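Local coordinates for CRISPR-associated protein, Cse1 family (Acidimicrobium ferrooxidans, PDB 4H3T), which probably serves as the large subunit of the type I-E CRISPR surveillance complex Cascade, helping it recognise invading DNA, at residues 406-411 / 526-531; 494-499 / 520-525; 325-330 / 458-463; 400-405 / 465-470. The protein carries 1 engineered substitution. All coordinates share one frame; numbering follows the deposited sequence. Where two conformers were deposited one is given.

Contact 1: residues 406-411 / 526-531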
# COMPACT_ATOMS: atom_id res chain seq x y z
N VAL A 406 3.15 12.16 -17.23
CA VAL A 406 4.24 11.54 -16.47
C VAL A 406 5.45 11.33 -17.42
O VAL A 406 6.57 11.64 -17.07
CB VAL A 406 3.80 10.19 -15.80
CG1 VAL A 406 4.99 9.51 -15.13
CG2 VAL A 406 2.72 10.44 -14.78
N THR A 407 5.19 10.82 -18.62
CA THR A 407 6.25 10.60 -19.65
C THR A 407 6.96 11.91 -20.01
O THR A 407 8.18 11.92 -20.16
CB THR A 407 5.67 9.98 -20.91
OG1 THR A 407 5.01 8.77 -20.55
CG2 THR A 407 6.75 9.71 -21.98
N PHE A 408 6.21 13.00 -20.16
CA PHE A 408 6.79 14.30 -20.45
C PHE A 408 7.68 14.76 -19.29
O PHE A 408 8.80 15.24 -19.52
CB PHE A 408 5.72 15.35 -20.79
CG PHE A 408 6.35 16.65 -21.25
CD1 PHE A 408 7.23 16.67 -22.30
CD2 PHE A 408 6.15 17.82 -20.54
CE1 PHE A 408 7.88 17.84 -22.66
CE2 PHE A 408 6.68 19.02 -20.99
CZ PHE A 408 7.59 19.02 -22.01
N ALA A 409 7.22 14.61 -18.05
CA ALA A 409 8.06 14.94 -16.88
C ALA A 409 9.40 14.14 -16.93
O ALA A 409 10.46 14.68 -16.61
CB ALA A 409 7.32 14.66 -15.59
N ALA A 410 9.32 12.83 -17.20
CA ALA A 410 10.49 11.95 -17.30
C ALA A 410 11.45 12.41 -18.45
O ALA A 410 12.65 12.46 -18.24
CB ALA A 410 10.07 10.50 -17.48
N HIS A 411 10.91 12.88 -19.57
CA HIS A 411 11.75 13.38 -20.64
C HIS A 411 12.37 14.70 -20.25
O HIS A 411 13.51 14.91 -20.59
CB HIS A 411 10.98 13.56 -21.98
CG HIS A 411 10.63 12.27 -22.65
ND1 HIS A 411 9.47 12.14 -23.37
CD2 HIS A 411 11.30 11.11 -22.71
CE1 HIS A 411 9.44 10.89 -23.79
NE2 HIS A 411 10.52 10.24 -23.42
N ALA A 526 12.36 20.21 -26.50
CA ALA A 526 11.53 20.59 -27.64
C ALA A 526 10.98 19.34 -28.34
O ALA A 526 9.78 19.27 -28.61
CB ALA A 526 12.33 21.43 -28.65
N ARG A 527 11.83 18.31 -28.54
CA ARG A 527 11.40 17.06 -29.14
C ARG A 527 10.33 16.38 -28.27
O ARG A 527 9.32 15.90 -28.79
CB ARG A 527 12.57 16.10 -29.35
CG ARG A 527 12.28 14.97 -30.31
CD ARG A 527 13.47 14.04 -30.44
NE ARG A 527 14.61 14.69 -31.08
CZ ARG A 527 14.78 14.87 -32.40
NH1 ARG A 527 13.84 14.46 -33.26
NH2 ARG A 527 15.87 15.47 -32.87
N ALA A 528 10.56 16.30 -26.96
CA ALA A 528 9.57 15.66 -26.08
C ALA A 528 8.24 16.47 -26.06
O ALA A 528 7.16 15.89 -26.01
CB ALA A 528 10.13 15.56 -24.69
N ARG A 529 8.35 17.78 -26.01
CA ARG A 529 7.23 18.73 -26.02
C ARG A 529 6.35 18.54 -27.29
O ARG A 529 5.13 18.53 -27.20
CB ARG A 529 7.78 20.16 -26.03
CG ARG A 529 7.18 21.10 -25.05
CD ARG A 529 6.03 21.80 -25.62
NE ARG A 529 5.78 23.03 -24.87
CZ ARG A 529 4.68 23.74 -24.95
NH1 ARG A 529 3.70 23.38 -25.78
NH2 ARG A 529 4.55 24.85 -24.23
N ASN A 530 6.98 18.34 -28.44
CA ASN A 530 6.25 18.13 -29.69
C ASN A 530 5.49 16.78 -29.64
O ASN A 530 4.34 16.75 -30.03
CB ASN A 530 7.20 18.22 -30.90
CG ASN A 530 6.49 18.07 -32.20
OD1 ASN A 530 5.60 18.87 -32.53
ND2 ASN A 530 6.74 16.96 -32.89
N GLU A 531 6.07 15.74 -29.05
CA GLU A 531 5.41 14.45 -28.90
C GLU A 531 4.25 14.53 -27.89
O GLU A 531 3.25 13.84 -28.05
CB GLU A 531 6.46 13.40 -28.44
CG GLU A 531 5.96 12.01 -28.05
CD GLU A 531 7.02 11.20 -27.32
OE1 GLU A 531 6.69 10.58 -26.27
OE2 GLU A 531 8.19 11.22 -27.77
O HOH W 1 6.93 13.64 -24.16

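Contact 2: residues 494-499 / 520-525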
# COMPACT_ATOMS: atom_id res chain seq x y z
N VAL A 494 9.53 24.93 -15.12
CA VAL A 494 10.28 24.38 -13.99
C VAL A 494 11.64 23.91 -14.50
O VAL A 494 12.66 24.24 -13.90
CB VAL A 494 9.49 23.26 -13.27
CG1 VAL A 494 10.37 22.57 -12.21
CG2 VAL A 494 8.22 23.82 -12.65
N ALA A 495 11.68 23.23 -15.65
CA ALA A 495 12.95 22.69 -16.17
C ALA A 495 13.93 23.79 -16.54
O ALA A 495 15.11 23.69 -16.21
CB ALA A 495 12.70 21.76 -17.37
N ARG A 496 13.44 24.91 -17.12
CA ARG A 496 14.34 26.04 -17.46
C ARG A 496 14.83 26.78 -16.22
O ARG A 496 15.94 27.27 -16.22
CB ARG A 496 13.61 27.01 -18.41
CG ARG A 496 13.49 26.38 -19.80
CD ARG A 496 12.57 27.19 -20.75
NE ARG A 496 13.17 27.31 -22.08
CZ ARG A 496 13.89 28.35 -22.54
NH1 ARG A 496 14.13 29.40 -21.76
NH2 ARG A 496 14.38 28.33 -23.78
N ASP A 497 14.03 26.88 -15.17
CA ASP A 497 14.49 27.48 -13.92
C ASP A 497 15.65 26.67 -13.31
O ASP A 497 16.67 27.24 -12.86
CB ASP A 497 13.34 27.55 -12.91
CG ASP A 497 13.69 28.29 -11.65
OD1 ASP A 497 14.01 29.49 -11.74
OD2 ASP A 497 13.67 27.66 -10.57
N LEU A 498 15.50 25.33 -13.27
CA LEU A 498 16.58 24.50 -12.77
C LEU A 498 17.79 24.58 -13.66
O LEU A 498 18.91 24.66 -13.16
CB LEU A 498 16.11 23.01 -12.65
CG LEU A 498 15.25 22.71 -11.45
CD1 LEU A 498 14.66 21.30 -11.56
CD2 LEU A 498 16.07 22.83 -10.15
N ALA A 499 17.59 24.58 -14.98
CA ALA A 499 18.73 24.66 -15.91
C ALA A 499 19.49 25.99 -15.74
O ALA A 499 20.71 26.00 -15.63
CB ALA A 499 18.24 24.53 -17.36
N ARG A 520 21.75 20.99 -25.89
CA ARG A 520 21.28 19.61 -25.86
C ARG A 520 19.99 19.49 -25.04
O ARG A 520 19.08 18.81 -25.45
CB ARG A 520 22.36 18.69 -25.30
CG ARG A 520 23.58 18.53 -26.21
CD ARG A 520 24.77 17.97 -25.47
NE ARG A 520 25.84 17.63 -26.40
CZ ARG A 520 27.02 17.09 -26.11
NH1 ARG A 520 27.36 16.87 -24.84
NH2 ARG A 520 27.85 16.74 -27.07
N PHE A 521 19.94 20.11 -23.88
CA PHE A 521 18.74 20.15 -23.00
C PHE A 521 17.54 20.74 -23.77
O PHE A 521 16.46 20.14 -23.83
CB PHE A 521 19.06 20.97 -21.70
CG PHE A 521 17.89 21.61 -20.99
CD1 PHE A 521 16.95 20.84 -20.34
CD2 PHE A 521 17.67 22.98 -21.07
CE1 PHE A 521 15.84 21.41 -19.74
CE2 PHE A 521 16.58 23.57 -20.44
CZ PHE A 521 15.65 22.77 -19.81
N ARG A 522 17.75 21.89 -24.35
CA ARG A 522 16.68 22.59 -25.05
C ARG A 522 16.17 21.80 -26.30
O ARG A 522 14.95 21.76 -26.54
CB ARG A 522 17.13 24.04 -25.42
CG ARG A 522 16.08 24.93 -26.03
CD ARG A 522 16.67 26.11 -26.79
NE ARG A 522 16.94 25.75 -28.19
CZ ARG A 522 18.13 25.60 -28.77
NH1 ARG A 522 19.26 25.82 -28.08
NH2 ARG A 522 18.22 25.24 -30.04
N ARG A 523 17.07 21.13 -27.06
CA ARG A 523 16.65 20.34 -28.21
C ARG A 523 15.86 19.09 -27.77
O ARG A 523 14.88 18.73 -28.41
CB ARG A 523 17.86 19.90 -29.11
CG ARG A 523 18.48 21.03 -29.95
CD ARG A 523 19.72 20.65 -30.86
NE ARG A 523 20.25 19.31 -30.53
CZ ARG A 523 21.42 19.00 -29.94
NH1 ARG A 523 22.29 19.96 -29.63
NH2 ARG A 523 21.73 17.74 -29.68
N MSE A 524 16.31 18.43 -26.72
CA MSE A 524 15.62 17.25 -26.23
C MSE A 524 14.24 17.62 -25.70
O MSE A 524 13.25 16.96 -26.00
CB MSE A 524 16.40 16.53 -25.16
CG MSE A 524 15.64 15.31 -24.66
SE MSE A 524 16.54 13.94 -23.62
CE MSE A 524 14.75 13.03 -23.31
N LEU A 525 14.18 18.68 -24.91
CA LEU A 525 12.94 19.16 -24.33
C LEU A 525 11.91 19.52 -25.43
O LEU A 525 10.76 19.12 -25.33
CB LEU A 525 13.20 20.38 -23.45
CG LEU A 525 11.99 20.92 -22.65
CD1 LEU A 525 11.45 19.83 -21.67
CD2 LEU A 525 12.36 22.26 -21.93

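Contact 3: residues 325-330 / 458-463. Engineered in segment 458-463: Ile-459 (natural residue Leu).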
# COMPACT_ATOMS: atom_id res chain seq x y z
N GLN A 325 7.90 9.23 -6.02
CA GLN A 325 6.54 9.79 -5.76
C GLN A 325 5.56 8.83 -6.48
O GLN A 325 5.88 8.36 -7.57
CB GLN A 325 6.41 11.19 -6.29
CG GLN A 325 7.34 12.21 -5.58
CD GLN A 325 8.74 12.37 -6.18
OE1 GLN A 325 9.18 11.61 -7.04
NE2 GLN A 325 9.52 13.23 -5.56
N VAL A 326 4.43 8.53 -5.91
CA VAL A 326 3.57 7.46 -6.40
C VAL A 326 3.07 7.71 -7.83
O VAL A 326 2.99 6.78 -8.61
CB VAL A 326 2.37 7.11 -5.46
CG1 VAL A 326 1.43 8.25 -5.29
CG2 VAL A 326 1.61 5.90 -5.97
N TRP A 327 2.81 8.95 -8.21
CA TRP A 327 2.37 9.21 -9.61
C TRP A 327 3.41 8.86 -10.69
O TRP A 327 3.04 8.61 -11.84
CB TRP A 327 1.92 10.66 -9.77
CG TRP A 327 2.90 11.71 -9.32
CD1 TRP A 327 3.02 12.24 -8.07
CD2 TRP A 327 3.99 12.24 -10.09
NE1 TRP A 327 4.08 13.10 -8.02
CE2 TRP A 327 4.69 13.13 -9.25
CE3 TRP A 327 4.32 12.20 -11.46
CZ2 TRP A 327 5.78 13.89 -9.72
CZ3 TRP A 327 5.38 12.96 -11.92
CH2 TRP A 327 6.06 13.84 -11.06
N ARG A 328 4.71 8.75 -10.32
CA ARG A 328 5.71 8.31 -11.28
C ARG A 328 5.44 6.84 -11.71
O ARG A 328 5.88 6.45 -12.78
CB ARG A 328 7.12 8.52 -10.72
CG ARG A 328 7.51 9.97 -10.70
CD ARG A 328 8.72 10.24 -9.83
NE ARG A 328 9.93 9.60 -10.27
CZ ARG A 328 11.10 9.70 -9.66
NH1 ARG A 328 11.20 10.38 -8.51
NH2 ARG A 328 12.16 9.09 -10.14
N GLY A 329 4.75 6.06 -10.89
CA GLY A 329 4.39 4.69 -11.21
C GLY A 329 2.89 4.59 -11.53
O GLY A 329 2.29 3.55 -11.29
N LEU A 330 2.26 5.68 -12.05
CA LEU A 330 0.82 5.63 -12.35
C LEU A 330 0.45 4.47 -13.32
O LEU A 330 -0.56 3.80 -13.15
CB LEU A 330 0.38 6.96 -12.97
CG LEU A 330 -1.13 7.07 -13.35
CD1 LEU A 330 -2.00 6.82 -12.20
CD2 LEU A 330 -1.42 8.44 -13.92
N GLU A 458 15.48 16.20 -8.28
CA GLU A 458 15.06 17.55 -7.90
C GLU A 458 13.84 18.05 -8.75
O GLU A 458 12.91 18.60 -8.19
CB GLU A 458 16.24 18.54 -8.04
CG GLU A 458 15.87 19.89 -7.45
CD GLU A 458 17.08 20.75 -7.12
OE1 GLU A 458 18.22 20.40 -7.50
OE2 GLU A 458 16.85 21.84 -6.56
N ILE A 459 13.84 17.87 -10.06
CA ILE A 459 12.67 18.28 -10.83
C ILE A 459 11.42 17.43 -10.44
O ILE A 459 10.34 17.98 -10.32
CB ILE A 459 12.90 18.29 -12.36
CG1 ILE A 459 11.79 19.16 -13.02
CG2 ILE A 459 12.98 16.89 -13.00
CD1 ILE A 459 11.79 19.33 -14.46
N TYR A 460 11.56 16.13 -10.15
CA TYR A 460 10.39 15.37 -9.71
C TYR A 460 9.81 15.94 -8.40
O TYR A 460 8.59 16.03 -8.26
CB TYR A 460 10.74 13.87 -9.56
CG TYR A 460 10.84 13.18 -10.89
CD1 TYR A 460 9.76 13.13 -11.75
CD2 TYR A 460 11.98 12.46 -11.24
CE1 TYR A 460 9.78 12.36 -12.90
CE2 TYR A 460 12.05 11.77 -12.46
CZ TYR A 460 10.94 11.76 -13.30
OH TYR A 460 10.78 11.02 -14.42
N GLY A 461 10.69 16.38 -7.48
CA GLY A 461 10.22 16.94 -6.21
C GLY A 461 9.43 18.22 -6.48
O GLY A 461 8.38 18.42 -5.90
N ARG A 462 9.93 19.06 -7.41
CA ARG A 462 9.26 20.30 -7.82
C ARG A 462 7.96 20.05 -8.58
O ARG A 462 7.07 20.87 -8.51
CB ARG A 462 10.19 21.13 -8.70
CG ARG A 462 11.31 21.77 -7.88
CD ARG A 462 10.89 23.13 -7.33
NE ARG A 462 10.90 24.14 -8.40
CZ ARG A 462 11.99 24.74 -8.87
NH1 ARG A 462 13.19 24.50 -8.34
NH2 ARG A 462 11.90 25.58 -9.89
N LEU A 463 7.83 18.92 -9.28
CA LEU A 463 6.60 18.63 -10.06
C LEU A 463 5.58 17.86 -9.26
O LEU A 463 4.47 17.63 -9.76
CB LEU A 463 6.98 17.85 -11.36
CG LEU A 463 7.78 18.62 -12.38
CD1 LEU A 463 8.10 17.74 -13.57
CD2 LEU A 463 7.06 19.92 -12.83
O HOH W 2 10.13 8.12 -12.81

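Contact 4: residues 400-405 / 465-470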
# COMPACT_ATOMS: atom_id res chain seq x y z
N THR A 400 -4.89 8.48 -20.69
CA THR A 400 -3.82 8.72 -21.66
C THR A 400 -3.10 10.07 -21.39
O THR A 400 -1.86 10.10 -21.39
CB THR A 400 -4.37 8.66 -23.09
OG1 THR A 400 -4.91 7.34 -23.27
CG2 THR A 400 -3.29 8.92 -24.18
N VAL A 401 -3.86 11.15 -21.14
CA VAL A 401 -3.20 12.44 -20.84
C VAL A 401 -2.46 12.32 -19.49
O VAL A 401 -1.34 12.87 -19.34
CB VAL A 401 -4.17 13.67 -20.89
CG1 VAL A 401 -5.18 13.68 -19.76
CG2 VAL A 401 -3.38 14.97 -20.90
N ALA A 402 -3.06 11.64 -18.49
CA ALA A 402 -2.36 11.47 -17.19
C ALA A 402 -1.02 10.72 -17.35
O ALA A 402 -0.02 11.15 -16.80
CB ALA A 402 -3.22 10.74 -16.21
N ILE A 403 -1.03 9.59 -18.06
CA ILE A 403 0.20 8.80 -18.31
C ILE A 403 1.19 9.61 -19.17
O ILE A 403 2.38 9.65 -18.87
CB ILE A 403 -0.16 7.45 -18.98
CG1 ILE A 403 -0.97 6.55 -17.98
CG2 ILE A 403 1.08 6.72 -19.47
CD1 ILE A 403 -0.18 6.02 -16.77
N ASP A 404 0.70 10.25 -20.23
CA ASP A 404 1.56 11.04 -21.11
C ASP A 404 2.23 12.20 -20.38
O ASP A 404 3.33 12.61 -20.76
CB ASP A 404 0.81 11.58 -22.30
CG ASP A 404 0.40 10.54 -23.31
OD1 ASP A 404 0.83 9.39 -23.17
OD2 ASP A 404 -0.39 10.88 -24.22
N ALA A 405 1.55 12.76 -19.40
CA ALA A 405 2.08 13.87 -18.59
C ALA A 405 3.24 13.39 -17.73
O ALA A 405 4.21 14.14 -17.53
CB ALA A 405 0.98 14.46 -17.71
N ALA A 465 3.62 18.59 -6.36
CA ALA A 465 2.35 19.28 -6.06
C ALA A 465 1.64 19.74 -7.36
O ALA A 465 0.46 19.39 -7.54
CB ALA A 465 2.59 20.45 -5.09
N PRO A 466 2.40 20.22 -8.39
CA PRO A 466 1.75 20.52 -9.68
C PRO A 466 1.14 19.31 -10.38
O PRO A 466 0.05 19.42 -10.91
CB PRO A 466 2.92 21.08 -10.49
CG PRO A 466 3.80 21.67 -9.52
CD PRO A 466 3.77 20.77 -8.37
N TYR A 467 1.81 18.11 -10.37
CA TYR A 467 1.23 16.93 -11.01
C TYR A 467 -0.08 16.51 -10.31
O TYR A 467 -1.07 16.20 -10.94
CB TYR A 467 2.21 15.73 -11.01
CG TYR A 467 1.62 14.59 -11.80
CD1 TYR A 467 1.68 14.60 -13.20
CD2 TYR A 467 0.79 13.65 -11.18
CE1 TYR A 467 1.00 13.65 -13.94
CE2 TYR A 467 0.10 12.71 -11.93
CZ TYR A 467 0.26 12.67 -13.30
OH TYR A 467 -0.48 11.77 -14.02
N ARG A 468 -0.08 16.51 -9.01
CA ARG A 468 -1.27 16.10 -8.24
C ARG A 468 -2.49 17.01 -8.54
O ARG A 468 -3.64 16.52 -8.64
CB ARG A 468 -0.94 16.10 -6.75
CG ARG A 468 0.07 14.96 -6.35
CD ARG A 468 0.53 15.17 -4.92
NE ARG A 468 1.47 14.12 -4.55
CZ ARG A 468 1.16 12.91 -4.12
NH1 ARG A 468 -0.10 12.56 -3.93
NH2 ARG A 468 2.12 12.02 -3.87
N HIS A 469 -2.25 18.32 -8.64
CA HIS A 469 -3.25 19.35 -9.01
C HIS A 469 -3.73 19.10 -10.44
O HIS A 469 -4.91 19.20 -10.71
CB HIS A 469 -2.68 20.78 -8.90
CG HIS A 469 -3.69 21.87 -9.13
ND1 HIS A 469 -3.54 22.81 -10.17
CD2 HIS A 469 -4.79 22.20 -8.40
CE1 HIS A 469 -4.58 23.63 -10.07
NE2 HIS A 469 -5.36 23.32 -9.02
N PHE A 470 -2.82 18.82 -11.35
CA PHE A 470 -3.16 18.52 -12.74
C PHE A 470 -4.05 17.26 -12.82
O PHE A 470 -5.09 17.26 -13.46
CB PHE A 470 -1.84 18.34 -13.58
CG PHE A 470 -1.93 17.43 -14.78
CD1 PHE A 470 -2.34 17.91 -16.01
CD2 PHE A 470 -1.63 16.07 -14.66
CE1 PHE A 470 -2.52 17.04 -17.09
CE2 PHE A 470 -1.81 15.21 -15.72
CZ PHE A 470 -2.23 15.69 -16.94

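Contact 1: residues 406-411 / 526-531
His-411 and Phe-408 of helix 397-415 meet Ala-528, Arg-529 and Glu-531 of helix 511-532, two members of the C-terminal four-helix bundle known from the Cse1 family. The short segments run antiparallel, their directions 173° apart, and their axes come within 9.7 Å. Such a close approach is consistent with the small Ala-528 facing His-411, where the CA atoms of these two residues lie 6.3 Å apart. The side chain of His-411 can be followed outward. Its CB sits 3.5 Å from CB of Ala-528, and the same methyl also lies near CG and ND1, obliquely to the imidazole. With CG anti to the carbonyl carbon (chi1 -72°), the ring is placed where ND1 has a bridging water in its plane. That water gives a hydrogen bond to Ala-528 O and shares another with ND1, so a polar ring edge is tied to the opposing backbone without direct contact. Farther out, CE1 has OE1 of Glu-531 near the ring plane at 3.7 Å; the carboxylate is turned 82° from the imidazole, and no hydrogen bond links the two. Phe-408 fills the other part of the interface, and it also meets the ring of Phe-532. Its CE1 packs 3.8 Å from CB of Ala-528. The guanidinium of Arg-529 is directed to Glu-492 of helix 481-504 in a salt bridge, while the aliphatic start of the same chain takes the aromatic tip: Phe-408 CZ touches Arg-529 CG at 3.7 Å.

Contact 2: residues 494-499 / 520-525
A chi1 of 154° carries CG of Phe-521 roughly opposite its backbone N, and a chi2 of 69° turns the ring so that Ala-499 comes over one face and Ala-495 at an edge. This is antiparallel helix packing, with an aromatic ring set against two alanines, between helices 481-504 and 511-532, the last two helices of the Cse1 four-helix bundle; the segment axes are 11.7 Å apart. The methyl of Ala-499 makes a CH-pi contact: its CB is 4.1 Å from the centroid of the Phe-521 ring and 29° off the normal. One turn earlier, Ala-495 CB lies in the ring plane, 3.9 Å from CE1 of Phe-521. The two methyls thus grip different aspects of one ring. Were Phe-521 cut back to an alanine, a gap would probably open between the helices, leaving both methyls without their aromatic partner. At the exposed rim, the end of Arg-496 comes loosely near CD of Arg-522; NH2 of Arg-496 stays 5.7 Å from NE of Arg-522, and Arg-522 finds its salt bridge in Asp-519 of its own helix. The far end of the ring reaches the backbone, with CZ of Phe-521 standing 3.8 Å from the carbonyl O of Ala-495.

Contact 3: residues 325-330 / 458-463
Arg-328 lies flat on Tyr-460, a cation-pi stack by which the 3-10 turn 326-328 packs on helix 445-473 of the C-terminal four-helix bundle. The stacking evidence is direct: the guanidinium and phenol planes differ by only 7°, their centres are 3.7 Å apart, and CD2 of Tyr-460 lies over the centre of one guanidinium face. The alkyl part of the arginine joins in, since its CD makes a CH-pi contact over the same ring face, 3.8 Å from the centroid of Tyr-460. A bend at chi3 (64°) lets the chain lay both CD and the planar head on that face.

The polar contacts fix the rotation of this head. NH1 of Arg-328 donates to OE1 of Gln-325 at 2.8 Å with a nearly straight N-H...O angle of 166°, the acceptor lying in the guanidinium plane and the donor in the amide's carbonyl plane. NH1 also forms a salt bridge to Glu-457. At another point of the edge, NE gives a hydrogen bond to a water, which is weakly linked to the hydroxyl of Tyr-460. The cation is therefore held around its rim as well as over a face.

The indole of Trp-327 makes the remaining van der Waals contacts, its end coming to the helix at Tyr-460 and Leu-463 while NE1 bonds to Asp-464. Its CH2 comes to the edge of the tyrosine ring, 3.8 Å from CD1 of Tyr-460, and lies 4.1 Å from CB of Leu-463. Nearby, in the plane of the indole, the carbonyl O of Tyr-460 stands 3.8 Å from CZ2 of Trp-327.

Contact 4: residues 400-405 / 465-470
Ala-402 and Ala-405 face Phe-470 and Tyr-467 across two antiparallel helical segments, whose directions differ by 170° and whose axes approach to 11.3 Å. That spacing is filled by two aromatic side chains from 465-470 that meet small residues on 400-405. Tyr-467 has CG anti to the backbone N (chi1 -174°), which extends the phenol across the gap until its hydroxyl meets the backbone of the other helix. There OH donates to the carbonyl O of Ala-402 at 2.9 Å. The acceptor lies in the plane of the phenol ring, but the hydroxyl stands above the carbonyl plane, with a C=O...O angle of 112°, so it does not sit on a lone pair. A phenylalanine in place of Tyr-467 would probably leave the carbonyl of Ala-402 without its hydroxyl donor. On the way across, CE1 of Tyr-467 passes 3.9 Å from CB of Ala-405, which stands at the ring edge. The helices involved, 397-415 and 445-473, are two of the four in the C-terminal bundle of Cse1, and Trp-487 of helix 481-504 meets the Tyr-467 ring edge-to-face and also touches the ring of Phe-470. Phe-470 completes the interface one turn along. Both CE2 and CZ of its ring lie 3.5 Å from CB of Ala-405, so the methyl spans a ring bond obliquely. Val-401 meets the tip from a different direction: its carbonyl O is near the ring plane, 3.8 Å from CZ of Phe-470, while CG2 of Val-401 touches that same CZ at 4.2 Å.

Overall arrangement
All four contacts fall in or against the C-terminal helical bundle, on one side of the chain's centre. Contacts 1 and 4 occupy consecutive parts of helix 397-415, their centres about 12 Å apart; contacts 1 and 2 share helix 511-532 (about 11 Å), and contacts 3 and 4 share helix 445-473 (about 10 Å). Contacts 2 and 4 are the farthest pair, at about 19 Å between centres. Along the chain, contact 2 opens and closes within the span of contact 1, whereas contacts 1, 3 and 4 interlock. Val-494 and Leu-498 pack on the engineered Ile-459, joining contacts 2 and 3. Contact 3 brings residues 325-330 onto helix 445-473, linking the bundle to earlier chain by side-chain packing as well as backbone.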